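Local coordinates for protein P47 (Clostridium botulinum, PDB 6EKT) that may form part of a progenitor complex that protects botulinum neurotoxin on its passage through the host gut, and has the fold of tubular lipid-binding proteins, at residues K43-K48 / I173-A178; N50-Y55 / E63-F68; Y298-I303 / R325-E330; T349-Y354 / L399-V404. All coordinates share one frame; numbering follows the deposited sequence.

Contact 1: K43-K48 / I173-A178; sequences KEYITK and ISYIFA
Tyr45 and Tyr175 mark the closest approach of the two backbones, their CA atoms 7.1 Å apart, where helix 35-49 passes an irregular run of chain at 173-178 that leads into strand 178-181. Neither backbone bonds to the other, and Tyr45 carries most of the contact. Its CG stands anti to the backbone N (chi1 -174°), which sends the ring off the helix and over to Ser174 and Tyr175. One face of the ring receives Tyr175: CB of Tyr175 sits 4.0 Å from the centroid of the Tyr45 ring, almost on its normal, a CH-pi contact. The two tyrosine side chains run past each other in opposite directions, and the Tyr175 ring turns an edge toward that same face in an offset edge-to-face pair, planes at 76°. At the far end of the ring, Tyr45 OH accepts the backbone N-H of Ser174 over 2.8 Å; Gln172 O is a further, weak partner of the hydroxyl. Ile46 adds a lighter touch, its CD1 4.3 Å from CD1 of Ile173, and both isoleucines also rest on Trp71. In this N-terminal half, which probably includes the OrfX2-like domain, the contact fastens the connection after helix 152-168 to helix 35-49. One tyrosine does two jobs here: its face packs on Tyr175 CB, while its hydroxyl satisfies the Ser174 N-H, which belongs to no sheet or helix.

Contact 2: N50-Y55 / E63-F68; sequences NIQFLY and EIKMVF
Phe53 and Phe68 form the tight side of this antiparallel hairpin, on the sheet face that also carries Tyr55, Ile64 and Met66. The edge of Phe68 points into the face of Phe53, planes at 85°, with Phe68 CE2 3.7 Å from Phe53 CD2 and displaced from the ring centre toward the rim. Met66 CE comes to the edge of the Phe53 ring, and farther along CG2 of Ile64 presses on CB of Tyr55 at 3.6 Å. Helix 152-168 covers this face: Phe166 makes a further edge-to-face pair with Phe53, and Tyr55 and Met66 also touch the helix. Between the strands, Phe53 with Met66 and Tyr55 with Ile64 are the hydrogen-bonded pairs; Phe53 N reaches Met66 O at 2.8 Å. Toward the start of strand 52-57 the pairing slackens, and Phe68 N to Ile51 O is a weak bond of 3.4 Å.

The opposite face, with Gln52, Leu54, Lys65 and Val67, is the solvent side, with smaller, scattered contacts. Leu54 and Lys65 lie side by side, CD2 of Leu54 3.5 Å from CG of Lys65, whose fully extended chain carries its CE past the Gln52 amide. Gln52 CB rests on Val67 CG2 at 3.9 Å. Aromatic and aliphatic groups thus seal the hairpin against the helix, whereas on the other face methyls of Leu54 and Val67 lie on the methylenes of Lys65 and Gln52.

Contact 3: Y298-I303 / R325-E330; sequences YYYPKI and RLTGLE
Thr327 OG1 makes the direct hydrogen bond of this contact, donating to Tyr298 O over 2.6 Å, in the carbonyl plane and on a lone pair. OG1 lies beside its own backbone N (chi1 -59°), and this turns the hydroxyl toward Tyr298 of strand 297-311. Within 325-330, Arg325 NH1 donates across the turn to Glu330 O at 3.0 Å, the acceptor lying in the guanidinium plane.

Water carries the other polar links. One molecule accepts from Tyr300 N and donates to Arg325 O, 2.7 Å away, as well as to Thr327 OG1; a second connects Tyr300 O with Arg325 N. A third lies between Tyr299 OH and Thr327 O, 2.8 Å from the hydroxyl. Strands 297-311 and 315-326 form a beta hairpin of the sheet that wraps the long helix 374-394, and at its open end, away from the connecting turn, they have spread far enough for waters to stand in for direct backbone bonds. Past them the chain reverses through a type II turn from Leu326 to Leu329, with Gly328 at positive phi.

Ring packing comes mainly from Tyr299, which also rests on Val379 and Val383 of that helix. Leu326 CA lies at the edge of its ring, and CE2 of Tyr299 is 3.9 Å from CD2 of Leu326.

Contact 4: T349-Y354 / L399-V404; sequences TNKKAY and LINNFV
The Phe403 ring turns its edge to Ala353, whose CB lies in the ring plane 3.7 Å from CZ of Phe403, while CA of Asn401 covers one face, over the ring centre. The Asn401 amide is the second flat group. Its OD1 accepts from Phe403 N, an Asx turn at the start of helix 403-409, while its ND2 donates to Lys351 O over 2.6 Å, nearly straight at 165° and close to the amide plane. Held at both ends, the amide has its rotation fixed, and the turn that presents Phe403 to Ala353 is fastened to Lys351.

The contact joins the beginning of strand 352-368, in the sheet that wraps the long helix 374-394, to the chain that follows this helix. Leu399 N donates to Ala353 O at 2.8 Å, prolonging the pairing of strand 352-368 with strand 397-398. Beyond it the two segments separate, and a water bridges the gap, accepting from Ala353 N and donating to Leu399 O. Ala353 CB points at the other segment and also meets CD1 of Leu399 at 4.3 Å; Phe344 backs both residues, and Val424 and Ile432 pack on Phe403. On the outer side, the bent chain of Lys351 takes its NZ back to Ser348 O. Ahead of Ala353 a second Asx turn has Asn350 OD1 3.1 Å from Lys352 N.

In the fold
All four contacts are partly buried. Contacts 1 and 2 adjoin at one end of the elongated molecule, contact 2 nested in the loop closed by contact 1. Together they hold helix 35-49, the hairpin and the chain after helix 152-168, through aromatic rings within each contact and isoleucines between them, Ile173 packing on Ile51 and Phe53. Contact 2 has a buried aromatic face and a solvent face. Contact 3, about 68 Å from contact 1 between centres, is a water-bridged strand end with exposed Tyr298 and Tyr300. Contact 4, nearest the middle, shares its sheet through strands 329-347 and 352-368. Both use a side-chain-to-carbonyl bond and bridging water, but contact 4 adds a buried Ala353-Leu399-Phe403 cluster.

Contact 1: K43-K48 / I173-A178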
# COMPACT_ATOMS: atom_id res chain seq x y z
N LYS A 43 -9.91 12.26 -19.76
CA LYS A 43 -10.24 12.55 -21.17
C LYS A 43 -11.66 12.12 -21.55
O LYS A 43 -12.37 12.90 -22.20
CB LYS A 43 -9.23 11.90 -22.13
CG LYS A 43 -9.32 12.37 -23.58
CD LYS A 43 -8.84 11.35 -24.61
CE LYS A 43 -7.34 11.07 -24.57
NZ LYS A 43 -6.44 12.25 -24.80
N GLU A 44 -12.06 10.91 -21.17
CA GLU A 44 -13.44 10.42 -21.38
C GLU A 44 -14.43 11.35 -20.67
O GLU A 44 -15.44 11.72 -21.26
CB GLU A 44 -13.61 8.97 -20.88
CG GLU A 44 -12.95 7.90 -21.76
CD GLU A 44 -12.75 6.54 -21.10
OE1 GLU A 44 -12.73 6.41 -19.84
OE2 GLU A 44 -12.58 5.56 -21.86
N TYR A 45 -14.11 11.75 -19.44
CA TYR A 45 -14.98 12.62 -18.65
C TYR A 45 -15.20 13.98 -19.30
O TYR A 45 -16.33 14.45 -19.35
CB TYR A 45 -14.43 12.82 -17.23
CG TYR A 45 -15.36 13.60 -16.32
CD1 TYR A 45 -16.31 12.93 -15.53
CD2 TYR A 45 -15.29 15.00 -16.22
CE1 TYR A 45 -17.16 13.64 -14.68
CE2 TYR A 45 -16.14 15.71 -15.38
CZ TYR A 45 -17.06 15.02 -14.61
OH TYR A 45 -17.90 15.71 -13.77
N ILE A 46 -14.11 14.61 -19.75
CA ILE A 46 -14.18 15.91 -20.45
C ILE A 46 -14.95 15.83 -21.78
O ILE A 46 -15.84 16.67 -22.04
CB ILE A 46 -12.78 16.58 -20.60
CG1 ILE A 46 -12.16 16.88 -19.22
CG2 ILE A 46 -12.84 17.86 -21.43
CD1 ILE A 46 -12.96 17.81 -18.31
N THR A 47 -14.61 14.84 -22.61
CA THR A 47 -15.31 14.59 -23.89
C THR A 47 -16.81 14.28 -23.69
O THR A 47 -17.65 14.95 -24.29
CB THR A 47 -14.60 13.48 -24.71
OG1 THR A 47 -13.25 13.88 -24.98
CG2 THR A 47 -15.33 13.20 -26.05
N LYS A 48 -17.13 13.29 -22.85
CA LYS A 48 -18.51 12.81 -22.69
C LYS A 48 -19.47 13.88 -22.16
O LYS A 48 -20.67 13.87 -22.47
CB LYS A 48 -18.57 11.56 -21.79
CG LYS A 48 -19.73 10.63 -22.13
CD LYS A 48 -20.13 9.70 -21.00
CE LYS A 48 -21.51 9.13 -21.30
NZ LYS A 48 -21.97 8.15 -20.28
N ILE A 173 -17.49 20.13 -12.73
CA ILE A 173 -16.42 19.16 -12.66
C ILE A 173 -16.61 18.36 -11.37
O ILE A 173 -16.49 18.92 -10.27
CB ILE A 173 -15.02 19.84 -12.69
CG1 ILE A 173 -14.86 20.77 -13.91
CG2 ILE A 173 -13.89 18.81 -12.55
CD1 ILE A 173 -14.89 20.10 -15.28
N SER A 174 -16.96 17.08 -11.53
CA SER A 174 -17.08 16.12 -10.42
C SER A 174 -16.32 14.84 -10.73
O SER A 174 -16.76 13.75 -10.34
CB SER A 174 -18.55 15.71 -10.18
OG SER A 174 -19.44 16.80 -10.20
N TYR A 175 -15.18 14.94 -11.43
CA TYR A 175 -14.40 13.74 -11.70
C TYR A 175 -13.86 13.14 -10.38
O TYR A 175 -13.30 13.86 -9.55
CB TYR A 175 -13.27 13.98 -12.72
CG TYR A 175 -12.49 12.72 -12.98
CD1 TYR A 175 -12.96 11.76 -13.88
CD2 TYR A 175 -11.29 12.46 -12.29
CE1 TYR A 175 -12.26 10.58 -14.10
CE2 TYR A 175 -10.58 11.29 -12.50
CZ TYR A 175 -11.06 10.36 -13.41
OH TYR A 175 -10.36 9.19 -13.61
N ILE A 176 -14.08 11.83 -10.20
CA ILE A 176 -13.64 11.11 -9.00
C ILE A 176 -12.29 10.48 -9.33
O ILE A 176 -12.24 9.52 -10.11
CB ILE A 176 -14.63 9.99 -8.56
CG1 ILE A 176 -16.08 10.51 -8.39
CG2 ILE A 176 -14.13 9.24 -7.33
CD1 ILE A 176 -16.25 11.72 -7.49
N PHE A 177 -11.22 11.02 -8.76
CA PHE A 177 -9.89 10.42 -8.90
C PHE A 177 -9.79 9.08 -8.20
O PHE A 177 -9.18 8.15 -8.74
CB PHE A 177 -8.79 11.38 -8.45
CG PHE A 177 -8.62 12.56 -9.39
CD1 PHE A 177 -7.87 12.43 -10.56
CD2 PHE A 177 -9.23 13.77 -9.12
CE1 PHE A 177 -7.73 13.49 -11.45
CE2 PHE A 177 -9.11 14.84 -10.00
CZ PHE A 177 -8.35 14.70 -11.16
N ALA A 178 -10.38 8.99 -7.02
CA ALA A 178 -10.40 7.77 -6.22
C ALA A 178 -11.57 7.86 -5.27
O ALA A 178 -11.92 8.96 -4.80
CB ALA A 178 -9.09 7.59 -5.44

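Contact 2: N50-Y55 / E63-F68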
# COMPACT_ATOMS: atom_id res chain seq x y z
N ASN A 50 -19.01 17.27 -22.56
CA ASN A 50 -18.88 18.47 -23.42
C ASN A 50 -18.77 19.76 -22.61
O ASN A 50 -19.56 20.69 -22.78
CB ASN A 50 -20.02 18.57 -24.44
CG ASN A 50 -20.10 17.35 -25.32
OD1 ASN A 50 -19.43 17.27 -26.36
ND2 ASN A 50 -20.92 16.39 -24.93
N ILE A 51 -17.79 19.77 -21.71
CA ILE A 51 -17.61 20.84 -20.73
C ILE A 51 -17.34 22.17 -21.41
O ILE A 51 -16.40 22.30 -22.20
CB ILE A 51 -16.48 20.50 -19.72
CG1 ILE A 51 -16.71 19.12 -19.05
CG2 ILE A 51 -16.30 21.62 -18.70
CD1 ILE A 51 -17.88 19.04 -18.09
N GLN A 52 -18.21 23.14 -21.11
CA GLN A 52 -17.94 24.54 -21.43
C GLN A 52 -18.14 25.45 -20.22
O GLN A 52 -19.08 25.26 -19.44
CB GLN A 52 -18.71 25.01 -22.66
CG GLN A 52 -20.23 25.11 -22.54
CD GLN A 52 -20.83 25.97 -23.64
OE1 GLN A 52 -21.28 27.10 -23.39
NE2 GLN A 52 -20.81 25.47 -24.87
N PHE A 53 -17.22 26.39 -20.06
CA PHE A 53 -17.27 27.35 -18.96
C PHE A 53 -17.62 28.72 -19.55
O PHE A 53 -16.92 29.21 -20.45
CB PHE A 53 -15.91 27.46 -18.22
CG PHE A 53 -15.53 26.26 -17.37
CD1 PHE A 53 -16.40 25.18 -17.15
CD2 PHE A 53 -14.27 26.23 -16.75
CE1 PHE A 53 -16.01 24.10 -16.34
CE2 PHE A 53 -13.88 25.17 -15.94
CZ PHE A 53 -14.75 24.10 -15.74
N LEU A 54 -18.70 29.31 -19.02
CA LEU A 54 -19.07 30.71 -19.28
C LEU A 54 -18.98 31.55 -18.01
O LEU A 54 -19.30 31.08 -16.91
CB LEU A 54 -20.50 30.82 -19.82
CG LEU A 54 -20.95 30.00 -21.04
CD1 LEU A 54 -22.48 29.92 -21.12
CD2 LEU A 54 -20.41 30.64 -22.30
N TYR A 55 -18.57 32.81 -18.18
CA TYR A 55 -18.59 33.80 -17.11
C TYR A 55 -18.89 35.18 -17.72
O TYR A 55 -18.33 35.55 -18.75
CB TYR A 55 -17.27 33.83 -16.33
CG TYR A 55 -17.17 35.00 -15.38
CD1 TYR A 55 -17.75 34.95 -14.09
CD2 TYR A 55 -16.53 36.18 -15.77
CE1 TYR A 55 -17.67 36.04 -13.23
CE2 TYR A 55 -16.45 37.27 -14.92
CZ TYR A 55 -17.02 37.19 -13.65
OH TYR A 55 -16.93 38.28 -12.82
N GLU A 63 -16.72 39.31 -20.49
CA GLU A 63 -17.22 37.96 -20.70
C GLU A 63 -16.15 36.99 -21.21
O GLU A 63 -15.17 37.41 -21.83
CB GLU A 63 -18.46 37.96 -21.62
CG GLU A 63 -18.16 38.35 -23.06
CD GLU A 63 -19.41 38.76 -23.83
OE1 GLU A 63 -20.23 37.89 -24.17
OE2 GLU A 63 -19.54 39.96 -24.10
N ILE A 64 -16.35 35.71 -20.93
CA ILE A 64 -15.45 34.65 -21.38
C ILE A 64 -16.24 33.36 -21.64
O ILE A 64 -17.19 33.04 -20.91
CB ILE A 64 -14.27 34.42 -20.38
CG1 ILE A 64 -13.31 33.33 -20.91
CG2 ILE A 64 -14.77 34.13 -18.97
CD1 ILE A 64 -11.98 33.25 -20.19
N LYS A 65 -15.86 32.65 -22.70
CA LYS A 65 -16.43 31.36 -23.05
C LYS A 65 -15.29 30.42 -23.41
O LYS A 65 -14.44 30.78 -24.23
CB LYS A 65 -17.40 31.49 -24.24
CG LYS A 65 -17.92 30.17 -24.78
CD LYS A 65 -18.98 30.41 -25.85
CE LYS A 65 -19.48 29.11 -26.41
NZ LYS A 65 -20.46 29.44 -27.49
N MET A 66 -15.29 29.22 -22.81
CA MET A 66 -14.28 28.19 -23.07
C MET A 66 -14.91 26.83 -23.27
O MET A 66 -15.57 26.29 -22.36
CB MET A 66 -13.26 28.12 -21.91
CG MET A 66 -12.36 29.33 -21.76
SD MET A 66 -11.17 29.28 -20.39
CE MET A 66 -12.22 29.40 -18.95
N VAL A 67 -14.73 26.26 -24.46
CA VAL A 67 -15.11 24.87 -24.73
C VAL A 67 -13.81 24.07 -24.85
O VAL A 67 -12.96 24.37 -25.71
CB VAL A 67 -16.01 24.72 -26.00
CG1 VAL A 67 -16.67 23.35 -26.04
CG2 VAL A 67 -17.08 25.81 -26.07
N PHE A 68 -13.65 23.07 -23.99
CA PHE A 68 -12.39 22.33 -23.87
C PHE A 68 -12.22 21.17 -24.84
O PHE A 68 -13.14 20.38 -25.07
CB PHE A 68 -12.17 21.84 -22.42
CG PHE A 68 -12.12 22.96 -21.41
CD1 PHE A 68 -11.01 23.78 -21.31
CD2 PHE A 68 -13.20 23.17 -20.55
CE1 PHE A 68 -10.96 24.80 -20.36
CE2 PHE A 68 -13.16 24.20 -19.61
CZ PHE A 68 -12.04 25.01 -19.51

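Contact 3: Y298-I303 / R325-E330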
# COMPACT_ATOMS: atom_id res chain seq x y z
N TYR A 298 4.80 -42.36 20.67
CA TYR A 298 4.63 -40.95 20.31
C TYR A 298 5.31 -40.04 21.31
O TYR A 298 5.26 -40.30 22.52
CB TYR A 298 3.15 -40.60 20.27
CG TYR A 298 2.47 -41.03 19.00
CD1 TYR A 298 2.43 -40.19 17.88
CD2 TYR A 298 1.87 -42.29 18.90
CE1 TYR A 298 1.80 -40.58 16.70
CE2 TYR A 298 1.23 -42.69 17.73
CZ TYR A 298 1.22 -41.85 16.64
OH TYR A 298 0.59 -42.26 15.48
N TYR A 299 5.88 -38.95 20.80
CA TYR A 299 6.64 -37.98 21.59
C TYR A 299 6.13 -36.57 21.29
O TYR A 299 5.60 -36.32 20.21
CB TYR A 299 8.13 -38.09 21.26
CG TYR A 299 8.67 -39.43 21.60
CD1 TYR A 299 8.60 -40.49 20.67
CD2 TYR A 299 9.22 -39.68 22.86
CE1 TYR A 299 9.07 -41.76 21.00
CE2 TYR A 299 9.69 -40.95 23.20
CZ TYR A 299 9.64 -41.97 22.25
OH TYR A 299 10.11 -43.21 22.60
N TYR A 300 6.29 -35.67 22.25
CA TYR A 300 5.57 -34.41 22.24
C TYR A 300 6.51 -33.23 22.49
O TYR A 300 6.65 -32.77 23.63
CB TYR A 300 4.49 -34.46 23.31
CG TYR A 300 3.47 -35.56 23.04
CD1 TYR A 300 2.40 -35.33 22.16
CD2 TYR A 300 3.62 -36.84 23.61
CE1 TYR A 300 1.47 -36.34 21.91
CE2 TYR A 300 2.71 -37.85 23.35
CZ TYR A 300 1.64 -37.58 22.48
OH TYR A 300 0.74 -38.58 22.22
N PRO A 301 7.15 -32.73 21.43
CA PRO A 301 8.06 -31.60 21.63
C PRO A 301 7.33 -30.35 22.14
O PRO A 301 6.12 -30.14 21.87
CB PRO A 301 8.62 -31.33 20.22
CG PRO A 301 8.39 -32.59 19.46
CD PRO A 301 7.25 -33.31 20.07
N LYS A 302 8.07 -29.54 22.89
CA LYS A 302 7.56 -28.28 23.42
C LYS A 302 8.49 -27.17 22.93
O LYS A 302 9.72 -27.34 22.96
CB LYS A 302 7.53 -28.31 24.96
CG LYS A 302 6.87 -29.55 25.58
CD LYS A 302 5.38 -29.62 25.25
CE LYS A 302 4.79 -30.90 25.81
NZ LYS A 302 3.36 -30.93 25.36
N ILE A 303 7.93 -26.06 22.45
CA ILE A 303 8.76 -24.92 22.08
C ILE A 303 8.47 -23.85 23.12
O ILE A 303 7.30 -23.44 23.28
CB ILE A 303 8.47 -24.42 20.64
CG1 ILE A 303 8.77 -25.51 19.60
CG2 ILE A 303 9.28 -23.14 20.32
CD1 ILE A 303 8.29 -25.18 18.19
N ARG A 325 10.83 -34.63 25.89
CA ARG A 325 11.07 -35.64 26.94
C ARG A 325 10.69 -37.02 26.40
O ARG A 325 9.79 -37.12 25.55
CB ARG A 325 10.27 -35.32 28.20
CG ARG A 325 10.39 -33.87 28.65
CD ARG A 325 9.67 -33.60 29.97
NE ARG A 325 10.23 -32.37 30.53
CZ ARG A 325 11.32 -32.31 31.30
NH1 ARG A 325 11.98 -33.43 31.69
NH2 ARG A 325 11.75 -31.13 31.71
N LEU A 326 11.35 -38.07 26.90
CA LEU A 326 10.92 -39.43 26.51
C LEU A 326 9.61 -39.84 27.16
O LEU A 326 9.47 -39.86 28.39
CB LEU A 326 12.00 -40.48 26.78
CG LEU A 326 13.36 -40.26 26.08
CD1 LEU A 326 14.20 -41.52 26.28
CD2 LEU A 326 13.19 -39.97 24.60
N THR A 327 8.64 -40.16 26.31
CA THR A 327 7.36 -40.75 26.74
C THR A 327 7.62 -42.02 27.55
O THR A 327 8.32 -42.94 27.10
CB THR A 327 6.48 -41.01 25.52
OG1 THR A 327 6.27 -39.76 24.86
CG2 THR A 327 5.11 -41.63 25.90
N GLY A 328 7.09 -42.01 28.78
CA GLY A 328 7.26 -43.12 29.72
C GLY A 328 8.57 -43.06 30.49
O GLY A 328 8.84 -43.91 31.33
N LEU A 329 9.40 -42.06 30.20
CA LEU A 329 10.74 -41.95 30.80
C LEU A 329 11.12 -40.47 30.75
O LEU A 329 12.17 -40.09 30.22
CB LEU A 329 11.76 -42.83 30.08
CG LEU A 329 13.08 -43.11 30.83
CD1 LEU A 329 12.85 -43.82 32.17
CD2 LEU A 329 14.05 -43.91 29.98
N GLU A 330 10.22 -39.66 31.30
CA GLU A 330 10.28 -38.21 31.09
C GLU A 330 11.51 -37.54 31.69
O GLU A 330 11.87 -36.43 31.29
CB GLU A 330 8.97 -37.52 31.48
CG GLU A 330 7.78 -38.09 30.72
CD GLU A 330 6.88 -37.01 30.18
OE1 GLU A 330 6.04 -36.48 30.95
OE2 GLU A 330 6.99 -36.70 28.98
O HOH W 1 10.53 -43.39 25.32
O HOH W 2 8.10 -33.49 25.79
O HOH W 3 7.26 -36.67 24.84

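Contact 4: T349-Y354 / L399-V404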
# COMPACT_ATOMS: atom_id res chain seq x y z
N THR A 349 2.32 -18.18 -11.66
CA THR A 349 1.49 -19.11 -12.44
C THR A 349 0.28 -19.60 -11.64
O THR A 349 -0.87 -19.42 -12.08
CB THR A 349 2.31 -20.29 -13.01
OG1 THR A 349 3.51 -19.78 -13.60
CG2 THR A 349 1.51 -21.08 -14.07
N ASN A 350 0.53 -20.17 -10.47
CA ASN A 350 -0.54 -20.71 -9.62
C ASN A 350 -1.05 -19.74 -8.55
O ASN A 350 -1.99 -20.05 -7.82
CB ASN A 350 -0.15 -22.08 -9.03
CG ASN A 350 0.96 -21.99 -7.97
OD1 ASN A 350 1.38 -20.91 -7.55
ND2 ASN A 350 1.42 -23.16 -7.53
N LYS A 351 -0.41 -18.57 -8.45
CA LYS A 351 -0.87 -17.49 -7.57
C LYS A 351 -0.71 -17.82 -6.08
O LYS A 351 -1.44 -17.29 -5.24
CB LYS A 351 -2.33 -17.09 -7.91
CG LYS A 351 -2.51 -16.05 -9.03
CD LYS A 351 -1.93 -16.48 -10.37
CE LYS A 351 -2.11 -15.42 -11.43
NZ LYS A 351 -1.48 -15.94 -12.67
N LYS A 352 0.22 -18.71 -5.75
CA LYS A 352 0.51 -19.00 -4.35
C LYS A 352 1.61 -18.07 -3.86
O LYS A 352 2.60 -17.83 -4.57
CB LYS A 352 0.92 -20.47 -4.14
CG LYS A 352 -0.18 -21.49 -4.38
CD LYS A 352 0.24 -22.88 -3.88
CE LYS A 352 -0.68 -23.96 -4.43
NZ LYS A 352 -0.45 -25.23 -3.70
N ALA A 353 1.40 -17.56 -2.65
CA ALA A 353 2.38 -16.75 -1.93
C ALA A 353 2.66 -17.50 -0.64
O ALA A 353 1.75 -17.79 0.14
CB ALA A 353 1.82 -15.38 -1.62
N TYR A 354 3.94 -17.81 -0.43
CA TYR A 354 4.34 -18.69 0.65
C TYR A 354 5.76 -18.40 1.09
O TYR A 354 6.55 -17.77 0.37
CB TYR A 354 4.17 -20.17 0.23
CG TYR A 354 5.03 -20.60 -0.95
CD1 TYR A 354 4.60 -20.40 -2.27
CD2 TYR A 354 6.29 -21.21 -0.75
CE1 TYR A 354 5.38 -20.80 -3.36
CE2 TYR A 354 7.08 -21.60 -1.82
CZ TYR A 354 6.63 -21.39 -3.12
OH TYR A 354 7.43 -21.78 -4.17
N LEU A 399 0.58 -17.94 2.65
CA LEU A 399 -0.36 -16.87 2.93
C LEU A 399 -1.66 -17.18 2.23
O LEU A 399 -1.70 -17.95 1.26
CB LEU A 399 0.18 -15.52 2.42
CG LEU A 399 1.54 -15.03 2.93
CD1 LEU A 399 1.81 -13.66 2.33
CD2 LEU A 399 1.62 -14.96 4.46
N ILE A 400 -2.73 -16.59 2.73
CA ILE A 400 -4.00 -16.53 2.01
C ILE A 400 -3.81 -15.50 0.92
O ILE A 400 -3.48 -14.33 1.19
CB ILE A 400 -5.15 -16.08 2.92
CG1 ILE A 400 -5.37 -17.09 4.04
CG2 ILE A 400 -6.44 -15.85 2.11
CD1 ILE A 400 -5.79 -16.43 5.33
N ASN A 401 -4.01 -15.93 -0.33
CA ASN A 401 -3.98 -14.99 -1.43
C ASN A 401 -5.36 -14.35 -1.56
O ASN A 401 -6.25 -14.92 -2.20
CB ASN A 401 -3.53 -15.68 -2.73
CG ASN A 401 -3.51 -14.73 -3.94
OD1 ASN A 401 -4.18 -13.70 -3.95
ND2 ASN A 401 -2.75 -15.09 -4.96
N ASN A 402 -5.55 -13.18 -0.93
CA ASN A 402 -6.74 -12.33 -1.15
C ASN A 402 -6.33 -10.97 -1.76
O ASN A 402 -6.93 -9.94 -1.46
CB ASN A 402 -7.52 -12.11 0.15
CG ASN A 402 -6.72 -11.34 1.20
OD1 ASN A 402 -5.50 -11.18 1.09
ND2 ASN A 402 -7.41 -10.84 2.22
N PHE A 403 -5.31 -11.00 -2.62
CA PHE A 403 -4.58 -9.79 -3.02
C PHE A 403 -5.41 -8.87 -3.91
O PHE A 403 -5.33 -7.64 -3.78
CB PHE A 403 -3.24 -10.17 -3.67
CG PHE A 403 -2.36 -11.08 -2.80
CD1 PHE A 403 -2.32 -10.93 -1.40
CD2 PHE A 403 -1.53 -12.04 -3.39
CE1 PHE A 403 -1.52 -11.75 -0.61
CE2 PHE A 403 -0.71 -12.86 -2.60
CZ PHE A 403 -0.71 -12.70 -1.21
N VAL A 404 -6.22 -9.47 -4.79
CA VAL A 404 -7.19 -8.69 -5.60
C VAL A 404 -8.14 -7.95 -4.66
O VAL A 404 -8.36 -6.75 -4.84
CB VAL A 404 -7.94 -9.56 -6.65
CG1 VAL A 404 -9.09 -8.79 -7.29
CG2 VAL A 404 -6.99 -10.05 -7.73
O HOH W 4 -1.03 -18.00 -1.47